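Local coordinates for uncharacterized protein conserved in bacteria (PDB 4FZ4), which probably serves as a surface antigen domain that binds glycosaminoglycans and helps Streptococcus suis attach to host cells, at residues A[7-12]-A[57-62]; A[80-85]-A[110-115]; A[87-92]-A[139-144]. All blocks are in the same frame, centred on the assembly; numbering follows the deposited sequence.

Contact 1: residues A[7-12]-A[57-62]; sequences EEVQKV and SKMKAD. Unlike the reference sequence in segment 7-12: Val12 (reference Leu).
Val9 and Gln10, neighbours on one side of helix 3-23, meet Ser57 and Met59 of the loop that follows helix 36-55. Val9 comes first and makes the apolar half of the contact. Its CB is directed at the loop, and CG1 lies 4.1 Å from the terminal methyl CE of Met59, the two side chains crossing at about a right angle. Met59 leaves its backbone with CG anti to N (chi1 178°) and runs straight until it bends at chi3 (85°), a turn that swings CE round to the valine. A long, flexible thioether suits this place, because a loop residue has to reach across to a helix whose valine is short and branched. Both residues also rest on Phe66 of helix 66-95, so the pair belongs to the apolar packing at one end of the bundle of helices 3-23, 36-55 and 66-95, with the loop 57-62 laid over the side of helix 3-23. Gln10 follows, at the more exposed margin. Its chain bends at chi2 (-65°) and brings NE2 to 3.3 Å from Ser57 CA; a polar, flexible chain suits this partly exposed place, since it can lay its amide against loop backbone. The hydroxyl of Ser57 turns back to helix 36-55, where OG is hydrogen-bonded to the carbonyl oxygen of Met53.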
ATOM      1  N   GLU A   7      20.451  13.250  -2.422  1.00 66.68           N
ATOM      2  CA  GLU A   7      19.248  14.055  -2.275  1.00 69.02           C
ATOM      3  C   GLU A   7      18.102  13.336  -2.955  1.00 71.60           C
ATOM      4  O   GLU A   7      16.951  13.422  -2.522  1.00 73.51           O
ATOM      5  CB  GLU A   7      19.449  15.436  -2.887  1.00 73.79           C
ATOM      6  CG  GLU A   7      20.034  16.434  -1.907  1.00 88.67           C
ATOM      7  CD  GLU A   7      19.189  16.571  -0.651  1.00100.84           C
ATOM      8  OE1 GLU A   7      17.979  16.855  -0.780  1.00109.03           O
ATOM      9  OE2 GLU A   7      19.731  16.392   0.463  1.00100.95           O
ATOM     10  N   GLU A   8      18.437  12.624  -4.022  1.00 70.69           N
ATOM     11  CA  GLU A   8      17.460  11.851  -4.769  1.00 68.01           C
ATOM     12  C   GLU A   8      16.762  10.954  -3.747  1.00 63.48           C
ATOM     13  O   GLU A   8      15.566  10.678  -3.842  1.00 61.72           O
ATOM     14  CB  GLU A   8      18.185  11.001  -5.809  1.00 72.70           C
ATOM     15  CG  GLU A   8      17.292  10.344  -6.837  1.00 81.64           C
ATOM     16  CD  GLU A   8      18.062   9.382  -7.727  1.00 85.04           C
ATOM     17  OE1 GLU A   8      17.544   9.026  -8.810  1.00 81.34           O
ATOM     18  OE2 GLU A   8      19.183   8.977  -7.337  1.00 85.55           O
ATOM     19  N   VAL A   9      17.533  10.521  -2.755  1.00 64.05           N
ATOM     20  CA  VAL A   9      17.038   9.658  -1.690  1.00 72.12           C
ATOM     21  C   VAL A   9      16.233  10.415  -0.635  1.00 71.84           C
ATOM     22  O   VAL A   9      15.095  10.045  -0.338  1.00 77.93           O
ATOM     23  CB  VAL A   9      18.205   8.934  -0.993  1.00 75.03           C
ATOM     24  CG1 VAL A   9      17.688   8.059   0.133  1.00 77.27           C
ATOM     25  CG2 VAL A   9      18.959   8.101  -2.005  1.00 75.71           C
ATOM     26  N   GLN A  10      16.827  11.463  -0.066  1.00 63.32           N
ATOM     27  CA  GLN A  10      16.151  12.262   0.951  1.00 59.71           C
ATOM     28  C   GLN A  10      14.743  12.615   0.475  1.00 51.74           C
ATOM     29  O   GLN A  10      13.804  12.665   1.265  1.00 56.36           O
ATOM     30  CB  GLN A  10      16.934  13.552   1.244  1.00 67.66           C
ATOM     31  CG  GLN A  10      18.259  13.378   2.001  1.00 64.94           C
ATOM     32  CD  GLN A  10      18.080  12.844   3.417  1.00 69.47           C
ATOM     33  OE1 GLN A  10      17.128  13.208   4.115  1.00 75.30           O
ATOM     34  NE2 GLN A  10      19.010  11.989   3.856  1.00 52.39           N
ATOM     35  N   LYS A  11      14.605  12.850  -0.824  1.00 43.26           N
ATOM     36  CA  LYS A  11      13.317  13.189  -1.402  1.00 44.90           C
ATOM     37  C   LYS A  11      12.376  11.983  -1.337  1.00 42.36           C
ATOM     38  O   LYS A  11      11.250  12.096  -0.851  1.00 41.52           O
ATOM     39  CB  LYS A  11      13.505  13.639  -2.850  1.00 58.44           C
ATOM     40  CG  LYS A  11      12.278  14.287  -3.468  1.00 68.33           C
ATOM     41  CD  LYS A  11      12.470  14.530  -4.957  1.00 77.84           C
ATOM     42  CE  LYS A  11      12.438  13.229  -5.745  1.00 84.22           C
ATOM     43  NZ  LYS A  11      13.490  12.261  -5.318  1.00 86.88           N
ATOM     44  N   VAL A  12      12.836  10.830  -1.827  1.00 49.16           N
ATOM     45  CA  VAL A  12      12.026   9.612  -1.797  1.00 43.29           C
ATOM     46  C   VAL A  12      11.540   9.391  -0.371  1.00 41.63           C
ATOM     47  O   VAL A  12      10.392   8.998  -0.152  1.00 36.37           O
ATOM     48  CB  VAL A  12      12.833   8.385  -2.253  1.00 50.13           C
ATOM     49  CG1 VAL A  12      11.947   7.153  -2.271  1.00 59.54           C
ATOM     50  CG2 VAL A  12      13.405   8.637  -3.633  1.00 55.77           C
ATOM     51  N   SER A  57      18.607   8.449   5.825  1.00 57.90           N
ATOM     52  CA  SER A  57      18.891   9.808   6.272  1.00 65.34           C
ATOM     53  C   SER A  57      20.339   9.860   6.761  1.00 79.25           C
ATOM     54  O   SER A  57      21.107  10.738   6.362  1.00 86.40           O
ATOM     55  CB  SER A  57      17.932  10.200   7.401  1.00 55.42           C
ATOM     56  OG  SER A  57      16.588  10.190   6.946  1.00 49.85           O
ATOM     57  N   LYS A  58      20.703   8.908   7.619  1.00 76.34           N
ATOM     58  CA  LYS A  58      22.060   8.822   8.148  1.00 72.08           C
ATOM     59  C   LYS A  58      22.912   7.982   7.198  1.00 77.34           C
ATOM     60  O   LYS A  58      23.978   7.491   7.572  1.00 77.56           O
ATOM     61  CB  LYS A  58      22.069   8.167   9.536  1.00 61.40           C
ATOM     62  CG  LYS A  58      21.769   6.677   9.518  1.00 53.21           C
ATOM     63  CD  LYS A  58      22.392   5.949  10.705  1.00 58.07           C
ATOM     64  CE  LYS A  58      22.109   4.454  10.621  1.00 60.68           C
ATOM     65  NZ  LYS A  58      22.786   3.643  11.665  1.00 58.67           N
ATOM     66  N   MET A  59      22.426   7.811   5.972  1.00 81.68           N
ATOM     67  CA  MET A  59      23.130   7.030   4.960  1.00 84.94           C
ATOM     68  C   MET A  59      23.875   7.972   4.025  1.00 78.48           C
ATOM     69  O   MET A  59      23.335   9.001   3.613  1.00 79.69           O
ATOM     70  CB  MET A  59      22.130   6.182   4.159  1.00 87.20           C
ATOM     71  CG  MET A  59      22.732   5.360   3.028  1.00 87.03           C
ATOM     72  SD  MET A  59      21.502   4.366   2.124  1.00 53.59           S
ATOM     73  CE  MET A  59      20.917   5.583   0.935  1.00 54.82           C
ATOM     74  N   LYS A  60      25.114   7.616   3.696  1.00 71.38           N
ATOM     75  CA  LYS A  60      25.938   8.423   2.802  1.00 74.27           C
ATOM     76  C   LYS A  60      26.135   7.791   1.425  1.00 77.30           C
ATOM     77  O   LYS A  60      26.138   6.567   1.278  1.00 76.96           O
ATOM     78  CB  LYS A  60      27.293   8.697   3.455  1.00 76.96           C
ATOM     79  CG  LYS A  60      27.875   7.501   4.184  1.00 78.76           C
ATOM     80  CD  LYS A  60      28.993   7.928   5.122  1.00 77.32           C
ATOM     81  CE  LYS A  60      28.485   8.917   6.164  1.00 74.35           C
ATOM     82  NZ  LYS A  60      27.367   8.351   6.977  1.00 66.04           N
ATOM     83  N   ALA A  61      26.302   8.653   0.426  1.00 70.29           N
ATOM     84  CA  ALA A  61      26.486   8.265  -0.972  1.00 59.39           C
ATOM     85  C   ALA A  61      27.303   7.007  -1.267  1.00 69.30           C
ATOM     86  O   ALA A  61      27.017   6.298  -2.233  1.00 78.27           O
ATOM     87  CB  ALA A  61      27.080   9.437  -1.742  1.00 57.70           C
ATOM     88  N   ASP A  62      28.313   6.727  -0.451  1.00 73.25           N
ATOM     89  CA  ASP A  62      29.166   5.569  -0.688  1.00 76.20           C
ATOM     90  C   ASP A  62      28.787   4.319   0.089  1.00 77.90           C
ATOM     91  O   ASP A  62      29.623   3.440   0.291  1.00 85.89           O
ATOM     92  CB  ASP A  62      30.619   5.926  -0.369  1.00 72.08           C
ATOM     93  CG  ASP A  62      30.815   6.322   1.082  1.00 77.98           C
ATOM     94  OD1 ASP A  62      30.563   5.483   1.976  1.00 71.87           O
ATOM     95  OD2 ASP A  62      31.222   7.477   1.331  1.00 88.40           O
TER

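Contact 2: residues A[80-85]-A[110-115]; sequences IKVENY and LKQDEG
Leu110 opens the second segment and meets Tyr85 of helix 66-95: its methyl CD2 lies 4.2 Å from CD2 on the tyrosine ring. The methyl comes at the ring obliquely, while the two side chains as a whole cross at about a right angle. Both are buried, as fits an apolar branch and a large ring filling an interior between helices. The tyrosine hydroxyl is hydrogen-bonded to Ser135 OG on helix 123-152, which probably eases the burial of a polar ring end, while the ring carbons are left to the packing. Leu110 also touches Ala134 and Ile141 of that helix, and so sits among three helices.

Two residues on, Gln112 again turns toward helix 66-95. Its CG stands anti to the carbonyl carbon (chi1 -58°) and the chain then bends at chi2 (-72°), folding the amide back toward Leu110. NE2 donates to the carbonyl oxygen of Leu110 at 2.9 Å, with an N-H...O angle of 161°. That oxygen lies close to the plane of the glutamine amide, whereas the nitrogen approaches tilted from the plane of the leucine carbonyl. On the other end of the amide, OE1 accepts from the backbone N of Ile118, so both polar atoms of this buried group are bonded. Fixed in this way, the amide presents its nitrogen to the branched Val82, which packs its methyl CG1 4.0 Å from NE2 in a van der Waals contact and also touches Ile118. Gln112 thus links the chain leaving helix 100-110 to the loop further on. Here an all-helical fold carries an irregular connection between helices 100-110 and 123-152 across the long helix 66-95, with a buried glutamine whose amide joins the carbonyl of Leu110 to the backbone N of Ile118.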
ATOM      1  N   ILE A  80       2.530   0.762   0.909  1.00 28.25           N
ATOM      2  CA  ILE A  80       1.668   1.796   1.480  1.00 23.85           C
ATOM      3  C   ILE A  80       0.360   1.849   0.690  1.00 26.86           C
ATOM      4  O   ILE A  80      -0.727   1.958   1.268  1.00 34.70           O
ATOM      5  CB  ILE A  80       2.335   3.181   1.415  1.00 29.26           C
ATOM      6  CG1 ILE A  80       3.485   3.242   2.431  1.00 26.58           C
ATOM      7  CG2 ILE A  80       1.293   4.279   1.681  1.00 14.97           C
ATOM      8  CD1 ILE A  80       4.377   4.461   2.272  1.00 21.95           C
ATOM      9  N   LYS A  81       0.466   1.767  -0.635  1.00 32.59           N
ATOM     10  CA  LYS A  81      -0.722   1.795  -1.483  1.00 30.07           C
ATOM     11  C   LYS A  81      -1.675   0.655  -1.134  1.00 29.81           C
ATOM     12  O   LYS A  81      -2.885   0.860  -0.986  1.00 30.47           O
ATOM     13  CB  LYS A  81      -0.331   1.705  -2.960  1.00 33.26           C
ATOM     14  CG  LYS A  81      -0.421   3.032  -3.689  1.00 47.15           C
ATOM     15  CD  LYS A  81      -1.825   3.616  -3.541  1.00 56.15           C
ATOM     16  CE  LYS A  81      -1.934   5.016  -4.123  1.00 59.25           C
ATOM     17  NZ  LYS A  81      -3.274   5.614  -3.832  1.00 61.36           N
ATOM     18  N   VAL A  82      -1.126  -0.548  -0.993  1.00 26.78           N
ATOM     19  CA  VAL A  82      -1.944  -1.707  -0.660  1.00 19.35           C
ATOM     20  C   VAL A  82      -2.693  -1.500   0.656  1.00 23.33           C
ATOM     21  O   VAL A  82      -3.905  -1.702   0.722  1.00 34.38           O
ATOM     22  CB  VAL A  82      -1.076  -3.000  -0.612  1.00 29.24           C
ATOM     23  CG1 VAL A  82      -1.898  -4.184  -0.107  1.00 28.52           C
ATOM     24  CG2 VAL A  82      -0.559  -3.309  -2.012  1.00 15.66           C
ATOM     25  N   GLU A  83      -1.975  -1.097   1.698  1.00 30.17           N
ATOM     26  CA  GLU A  83      -2.594  -0.847   2.997  1.00 22.13           C
ATOM     27  C   GLU A  83      -3.695   0.189   2.801  1.00 26.96           C
ATOM     28  O   GLU A  83      -4.752   0.130   3.428  1.00 33.83           O
ATOM     29  CB  GLU A  83      -1.536  -0.315   3.967  1.00 22.16           C
ATOM     30  CG  GLU A  83      -2.090   0.328   5.218  1.00 27.90           C
ATOM     31  CD  GLU A  83      -2.807  -0.650   6.141  1.00 34.27           C
ATOM     32  OE1 GLU A  83      -2.977  -1.832   5.762  1.00 36.90           O
ATOM     33  OE2 GLU A  83      -3.205  -0.229   7.251  1.00 43.06           O
ATOM     34  N   ASN A  84      -3.441   1.142   1.912  1.00 24.72           N
ATOM     35  CA  ASN A  84      -4.395   2.208   1.632  1.00 16.41           C
ATOM     36  C   ASN A  84      -5.639   1.643   0.930  1.00 27.06           C
ATOM     37  O   ASN A  84      -6.765   1.873   1.364  1.00 25.36           O
ATOM     38  CB  ASN A  84      -3.717   3.267   0.749  1.00 20.18           C
ATOM     39  CG  ASN A  84      -4.506   4.553   0.672  1.00 27.66           C
ATOM     40  OD1 ASN A  84      -5.725   4.536   0.534  1.00 32.46           O
ATOM     41  ND2 ASN A  84      -3.809   5.683   0.758  1.00 27.21           N
ATOM     42  N   TYR A  85      -5.428   0.929  -0.177  1.00 18.59           N
ATOM     43  CA  TYR A  85      -6.531   0.306  -0.897  1.00 24.76           C
ATOM     44  C   TYR A  85      -7.381  -0.541   0.039  1.00 26.68           C
ATOM     45  O   TYR A  85      -8.607  -0.448   0.032  1.00 32.67           O
ATOM     46  CB  TYR A  85      -6.005  -0.599  -2.012  1.00 28.81           C
ATOM     47  CG  TYR A  85      -5.380   0.138  -3.170  1.00 30.67           C
ATOM     48  CD1 TYR A  85      -5.568   1.517  -3.324  1.00 29.52           C
ATOM     49  CD2 TYR A  85      -4.655  -0.548  -4.151  1.00 20.67           C
ATOM     50  CE1 TYR A  85      -5.066   2.191  -4.417  1.00 23.90           C
ATOM     51  CE2 TYR A  85      -4.147   0.126  -5.262  1.00 30.37           C
ATOM     52  CZ  TYR A  85      -4.363   1.498  -5.385  1.00 32.31           C
ATOM     53  OH  TYR A  85      -3.922   2.176  -6.503  1.00 37.43           O
ATOM     54  N   LEU A 110      -7.476  -8.001  -4.254  1.00 33.16           N
ATOM     55  CA  LEU A 110      -6.800  -7.223  -3.225  1.00 33.57           C
ATOM     56  C   LEU A 110      -6.544  -7.940  -1.916  1.00 35.61           C
ATOM     57  O   LEU A 110      -5.491  -7.753  -1.308  1.00 21.20           O
ATOM     58  CB  LEU A 110      -7.581  -5.928  -2.960  1.00 26.33           C
ATOM     59  CG  LEU A 110      -7.832  -5.064  -4.207  1.00 26.12           C
ATOM     60  CD1 LEU A 110      -9.074  -4.207  -4.020  1.00 25.30           C
ATOM     61  CD2 LEU A 110      -6.608  -4.222  -4.501  1.00 34.05           C
ATOM     62  N   LYS A 111      -7.498  -8.752  -1.478  1.00 36.83           N
ATOM     63  CA  LYS A 111      -7.343  -9.467  -0.216  1.00 35.35           C
ATOM     64  C   LYS A 111      -5.991 -10.156  -0.130  1.00 26.28           C
ATOM     65  O   LYS A 111      -5.609 -10.891  -1.030  1.00 40.27           O
ATOM     66  CB  LYS A 111      -8.456 -10.502  -0.029  1.00 36.13           C
ATOM     67  CG  LYS A 111      -8.363 -11.233   1.297  1.00 39.25           C
ATOM     68  CD  LYS A 111      -9.511 -12.204   1.522  1.00 46.30           C
ATOM     69  CE  LYS A 111      -9.337 -12.909   2.865  1.00 58.34           C
ATOM     70  NZ  LYS A 111     -10.462 -13.826   3.190  1.00 63.48           N
ATOM     71  N   GLN A 112      -5.283  -9.901   0.966  1.00 26.42           N
ATOM     72  CA  GLN A 112      -3.965 -10.477   1.213  1.00 31.67           C
ATOM     73  C   GLN A 112      -4.101 -11.724   2.088  1.00 38.60           C
ATOM     74  O   GLN A 112      -4.758 -11.688   3.133  1.00 42.57           O
ATOM     75  CB  GLN A 112      -3.067  -9.458   1.924  1.00 37.02           C
ATOM     76  CG  GLN A 112      -2.882  -8.147   1.176  1.00 32.24           C
ATOM     77  CD  GLN A 112      -1.999  -8.290  -0.041  1.00 31.35           C
ATOM     78  OE1 GLN A 112      -0.828  -8.658   0.067  1.00 44.66           O
ATOM     79  NE2 GLN A 112      -2.553  -8.000  -1.214  1.00 31.61           N
ATOM     80  N   ASP A 113      -3.468 -12.815   1.661  1.00 38.28           N
ATOM     81  CA  ASP A 113      -3.510 -14.087   2.388  1.00 49.08           C
ATOM     82  C   ASP A 113      -2.201 -14.835   2.207  1.00 47.96           C
ATOM     83  O   ASP A 113      -1.477 -14.606   1.235  1.00 44.86           O
ATOM     84  CB  ASP A 113      -4.659 -14.963   1.872  1.00 58.95           C
ATOM     85  CG  ASP A 113      -5.930 -14.820   2.700  1.00 77.05           C
ATOM     86  OD1 ASP A 113      -6.995 -15.277   2.230  1.00 82.53           O
ATOM     87  OD2 ASP A 113      -5.869 -14.265   3.822  1.00 79.75           O
ATOM     88  N   GLU A 114      -1.891 -15.726   3.144  1.00 46.83           N
ATOM     89  CA  GLU A 114      -0.666 -16.504   3.037  1.00 47.82           C
ATOM     90  C   GLU A 114      -0.711 -17.146   1.658  1.00 50.14           C
ATOM     91  O   GLU A 114      -1.704 -17.774   1.282  1.00 50.78           O
ATOM     92  CB  GLU A 114      -0.601 -17.569   4.137  1.00 46.18           C
ATOM     93  CG  GLU A 114       0.795 -18.184   4.370  1.00 43.08           C
ATOM     94  CD  GLU A 114       1.190 -19.200   3.324  1.00 54.53           C
ATOM     95  OE1 GLU A 114       0.367 -20.092   3.023  1.00 44.72           O
ATOM     96  OE2 GLU A 114       2.327 -19.119   2.809  1.00 67.26           O
ATOM     97  N   GLY A 115       0.363 -16.972   0.899  1.00 56.86           N
ATOM     98  CA  GLY A 115       0.407 -17.508  -0.449  1.00 56.42           C
ATOM     99  C   GLY A 115       0.165 -16.370  -1.422  1.00 55.74           C
ATOM    100  O   GLY A 115       1.074 -15.971  -2.149  1.00 69.01           O
TER

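Contact 3: residues A[87-92]-A[139-144]; sequences RQVAEL and GRIKQR
Segments 87-92 and 139-144 run in the same general direction, their axes inclined at 26° and 11.5 Å apart at closest approach, with the CA atoms of Val89 and Ile141 the nearest pair, 8.1 Å apart. They belong to helices 66-95 and 123-152, which pack with helix 100-110 into a helical bundle at the C-terminal side of the fold. An axis separation this wide leaves the larger side chains to bridge it.

Ile141 does so from the centre. It is buried, and its two branches go to different partners. The CG1 arm, anti to the carbonyl carbon (chi1 -76°), carries CD1 to Val89, where CG2 lies 3.9 Å away; these side chains cross at about a right angle. The same torsion leaves the shorter CG2 branch anti to the backbone N, and this methyl meets Leu92 CD1 at 3.8 Å. Isoleucine suits the position because one branched residue can engage two residues almost a helical turn apart. Val89 and Leu92 complete the apolar strip: the valine also touches Tyr106 of helix 100-110 and Met138, while the leucine reaches on to Val145.

Beside this strip, nearer solvent, the contact becomes polar. Gln88 and Lys142 both have extended chains; that of the lysine runs its methylenes back along helix 123-152 until CE and NZ reach the glutamine amide, a length that lets the charged end stay at the edge. The amide of Gln88 is divided between two neighbours: NE2 donates to Asn84 OD1, one turn earlier on its own helix, which helps orient the group and leaves OE1 to the lysine. There Lys142 NZ gives a weak hydrogen bond, 3.2 Å from Gln88 OE1.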
ATOM      1  N   ARG A  87      -7.662  -0.376   3.349  1.00 28.35           N
ATOM      2  CA  ARG A  87      -8.375   0.428   4.328  1.00 23.01           C
ATOM      3  C   ARG A  87      -9.627   0.996   3.686  1.00 27.01           C
ATOM      4  O   ARG A  87     -10.663   1.093   4.336  1.00 37.39           O
ATOM      5  CB  ARG A  87      -7.516   1.585   4.852  1.00 27.68           C
ATOM      6  CG  ARG A  87      -6.579   1.183   5.987  1.00 32.48           C
ATOM      7  CD  ARG A  87      -5.903   2.387   6.623  1.00 29.58           C
ATOM      8  NE  ARG A  87      -4.640   2.001   7.241  1.00 35.65           N
ATOM      9  CZ  ARG A  87      -3.860   2.816   7.942  1.00 38.01           C
ATOM     10  NH1 ARG A  87      -4.213   4.082   8.129  1.00 34.96           N
ATOM     11  NH2 ARG A  87      -2.714   2.369   8.439  1.00 37.74           N
ATOM     12  N   GLN A  88      -9.537   1.363   2.406  1.00 26.06           N
ATOM     13  CA  GLN A  88     -10.690   1.927   1.695  1.00 27.87           C
ATOM     14  C   GLN A  88     -11.803   0.906   1.474  1.00 26.47           C
ATOM     15  O   GLN A  88     -12.965   1.188   1.731  1.00 36.91           O
ATOM     16  CB  GLN A  88     -10.256   2.518   0.347  1.00 25.53           C
ATOM     17  CG  GLN A  88      -9.425   3.814   0.457  1.00 15.58           C
ATOM     18  CD  GLN A  88      -8.931   4.289  -0.910  1.00 20.78           C
ATOM     19  OE1 GLN A  88      -9.725   4.602  -1.796  1.00 33.55           O
ATOM     20  NE2 GLN A  88      -7.616   4.328  -1.087  1.00 23.87           N
ATOM     21  N   VAL A  89     -11.446  -0.285   1.004  1.00 32.19           N
ATOM     22  CA  VAL A  89     -12.438  -1.329   0.769  1.00 27.57           C
ATOM     23  C   VAL A  89     -13.101  -1.731   2.086  1.00 28.57           C
ATOM     24  O   VAL A  89     -14.312  -1.928   2.143  1.00 35.29           O
ATOM     25  CB  VAL A  89     -11.798  -2.566   0.142  1.00 34.98           C
ATOM     26  CG1 VAL A  89     -12.854  -3.630  -0.098  1.00 39.71           C
ATOM     27  CG2 VAL A  89     -11.112  -2.181  -1.152  1.00 23.49           C
ATOM     28  N   ALA A  90     -12.311  -1.854   3.147  1.00 28.84           N
ATOM     29  CA  ALA A  90     -12.866  -2.216   4.448  1.00 28.67           C
ATOM     30  C   ALA A  90     -13.994  -1.246   4.755  1.00 35.85           C
ATOM     31  O   ALA A  90     -15.092  -1.651   5.131  1.00 42.75           O
ATOM     32  CB  ALA A  90     -11.805  -2.117   5.523  1.00 30.37           C
ATOM     33  N   GLU A  91     -13.714   0.042   4.573  1.00 36.93           N
ATOM     34  CA  GLU A  91     -14.695   1.088   4.836  1.00 41.09           C
ATOM     35  C   GLU A  91     -15.891   0.954   3.907  1.00 38.49           C
ATOM     36  O   GLU A  91     -17.043   1.043   4.345  1.00 47.15           O
ATOM     37  CB  GLU A  91     -14.060   2.472   4.664  1.00 50.84           C
ATOM     38  CG  GLU A  91     -14.758   3.554   5.468  1.00 59.11           C
ATOM     39  CD  GLU A  91     -14.506   3.426   6.965  1.00 67.09           C
ATOM     40  OE1 GLU A  91     -14.374   2.287   7.463  1.00 69.99           O
ATOM     41  OE2 GLU A  91     -14.452   4.466   7.651  1.00 71.15           O
ATOM     42  N   LEU A  92     -15.622   0.731   2.624  1.00 37.94           N
ATOM     43  CA  LEU A  92     -16.697   0.577   1.643  1.00 34.74           C
ATOM     44  C   LEU A  92     -17.559  -0.646   1.937  1.00 40.73           C
ATOM     45  O   LEU A  92     -18.786  -0.582   1.854  1.00 41.74           O
ATOM     46  CB  LEU A  92     -16.112   0.472   0.236  1.00 29.21           C
ATOM     47  CG  LEU A  92     -15.513   1.794  -0.260  1.00 38.61           C
ATOM     48  CD1 LEU A  92     -14.823   1.570  -1.588  1.00 38.88           C
ATOM     49  CD2 LEU A  92     -16.614   2.851  -0.396  1.00 37.15           C
ATOM     50  N   GLY A 139     -10.326   0.529  -9.007  1.00 24.76           N
ATOM     51  CA  GLY A 139     -11.110   1.388  -9.873  1.00 25.42           C
ATOM     52  C   GLY A 139     -12.509   0.843 -10.101  1.00 21.77           C
ATOM     53  O   GLY A 139     -13.498   1.571 -10.025  1.00 31.88           O
ATOM     54  N   ARG A 140     -12.603  -0.449 -10.377  1.00 25.12           N
ATOM     55  CA  ARG A 140     -13.901  -1.058 -10.614  1.00 25.42           C
ATOM     56  C   ARG A 140     -14.742  -0.975  -9.347  1.00 32.16           C
ATOM     57  O   ARG A 140     -15.928  -0.669  -9.394  1.00 47.15           O
ATOM     58  CB  ARG A 140     -13.723  -2.510 -11.067  1.00 28.99           C
ATOM     59  CG  ARG A 140     -13.041  -2.623 -12.445  1.00 33.12           C
ATOM     60  CD  ARG A 140     -13.167  -4.040 -13.024  1.00 36.67           C
ATOM     61  NE  ARG A 140     -12.420  -5.020 -12.237  1.00 35.15           N
ATOM     62  CZ  ARG A 140     -11.128  -5.299 -12.413  1.00 30.72           C
ATOM     63  NH1 ARG A 140     -10.433  -4.683 -13.359  1.00 26.91           N
ATOM     64  NH2 ARG A 140     -10.527  -6.181 -11.623  1.00 39.93           N
ATOM     65  N   ILE A 141     -14.119  -1.232  -8.208  1.00 32.43           N
ATOM     66  CA  ILE A 141     -14.839  -1.152  -6.952  1.00 30.34           C
ATOM     67  C   ILE A 141     -15.437   0.252  -6.810  1.00 36.03           C
ATOM     68  O   ILE A 141     -16.590   0.410  -6.404  1.00 37.25           O
ATOM     69  CB  ILE A 141     -13.900  -1.455  -5.766  1.00 32.37           C
ATOM     70  CG1 ILE A 141     -13.638  -2.956  -5.702  1.00 35.55           C
ATOM     71  CG2 ILE A 141     -14.494  -0.938  -4.467  1.00 24.78           C
ATOM     72  CD1 ILE A 141     -12.874  -3.395  -4.467  1.00 34.15           C
ATOM     73  N   LYS A 142     -14.654   1.265  -7.170  1.00 32.02           N
ATOM     74  CA  LYS A 142     -15.116   2.639  -7.071  1.00 27.35           C
ATOM     75  C   LYS A 142     -16.252   2.993  -8.027  1.00 32.17           C
ATOM     76  O   LYS A 142     -17.063   3.880  -7.735  1.00 32.70           O
ATOM     77  CB  LYS A 142     -13.938   3.604  -7.227  1.00 27.68           C
ATOM     78  CG  LYS A 142     -13.090   3.654  -5.965  1.00 35.50           C
ATOM     79  CD  LYS A 142     -11.919   4.604  -6.066  1.00 29.54           C
ATOM     80  CE  LYS A 142     -11.145   4.669  -4.746  1.00 25.93           C
ATOM     81  NZ  LYS A 142      -9.863   5.434  -4.914  1.00 34.77           N
ATOM     82  N   GLN A 143     -16.317   2.312  -9.165  1.00 36.82           N
ATOM     83  CA  GLN A 143     -17.410   2.555 -10.095  1.00 34.93           C
ATOM     84  C   GLN A 143     -18.671   2.024  -9.423  1.00 39.48           C
ATOM     85  O   GLN A 143     -19.725   2.641  -9.494  1.00 40.18           O
ATOM     86  CB  GLN A 143     -17.197   1.806 -11.403  1.00 38.22           C
ATOM     87  CG  GLN A 143     -16.125   2.392 -12.281  1.00 58.65           C
ATOM     88  CD  GLN A 143     -16.383   2.110 -13.749  1.00 68.61           C
ATOM     89  OE1 GLN A 143     -16.797   1.007 -14.118  1.00 69.83           O
ATOM     90  NE2 GLN A 143     -16.134   3.105 -14.597  1.00 66.16           N
ATOM     91  N   ARG A 144     -18.544   0.870  -8.770  1.00 36.28           N
ATOM     92  CA  ARG A 144     -19.665   0.244  -8.071  1.00 30.36           C
ATOM     93  C   ARG A 144     -20.217   1.239  -7.064  1.00 34.13           C
ATOM     94  O   ARG A 144     -21.372   1.658  -7.139  1.00 41.05           O
ATOM     95  CB  ARG A 144     -19.182  -1.003  -7.328  1.00 35.02           C
ATOM     96  CG  ARG A 144     -20.044  -2.234  -7.506  1.00 57.42           C
ATOM     97  CD  ARG A 144     -21.452  -2.071  -6.967  1.00 60.16           C
ATOM     98  NE  ARG A 144     -22.408  -1.741  -8.017  1.00 64.74           N
ATOM     99  CZ  ARG A 144     -23.721  -1.914  -7.908  1.00 66.23           C
ATOM    100  NH1 ARG A 144     -24.231  -2.418  -6.791  1.00 63.29           N
ATOM    101  NH2 ARG A 144     -24.523  -1.587  -8.913  1.00 64.53           N
TER

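Overall arrangement
From the N terminus, helix 3-23 meets the loop after helix 36-55 in contact 1, which closes the first helical hairpin before helix 66-95 begins. That long helix then supplies one segment each to contact 2 and contact 3. Their partners come in the same order along the chain, so the two closures cross: 80-85 closes on 110-115 after 87-92 has passed, and 87-92 closes later on 139-144. They also touch, Leu110 CD1 lying 3.9 Å from Ile141 CD1, and form one continuous core. Contact 1 stands apart, its centre about 36 Å from that of contact 3, on the opposite side of the chain's centre. Helix 66-95 thus joins the N-terminal helices to helices 100-110 and 123-152.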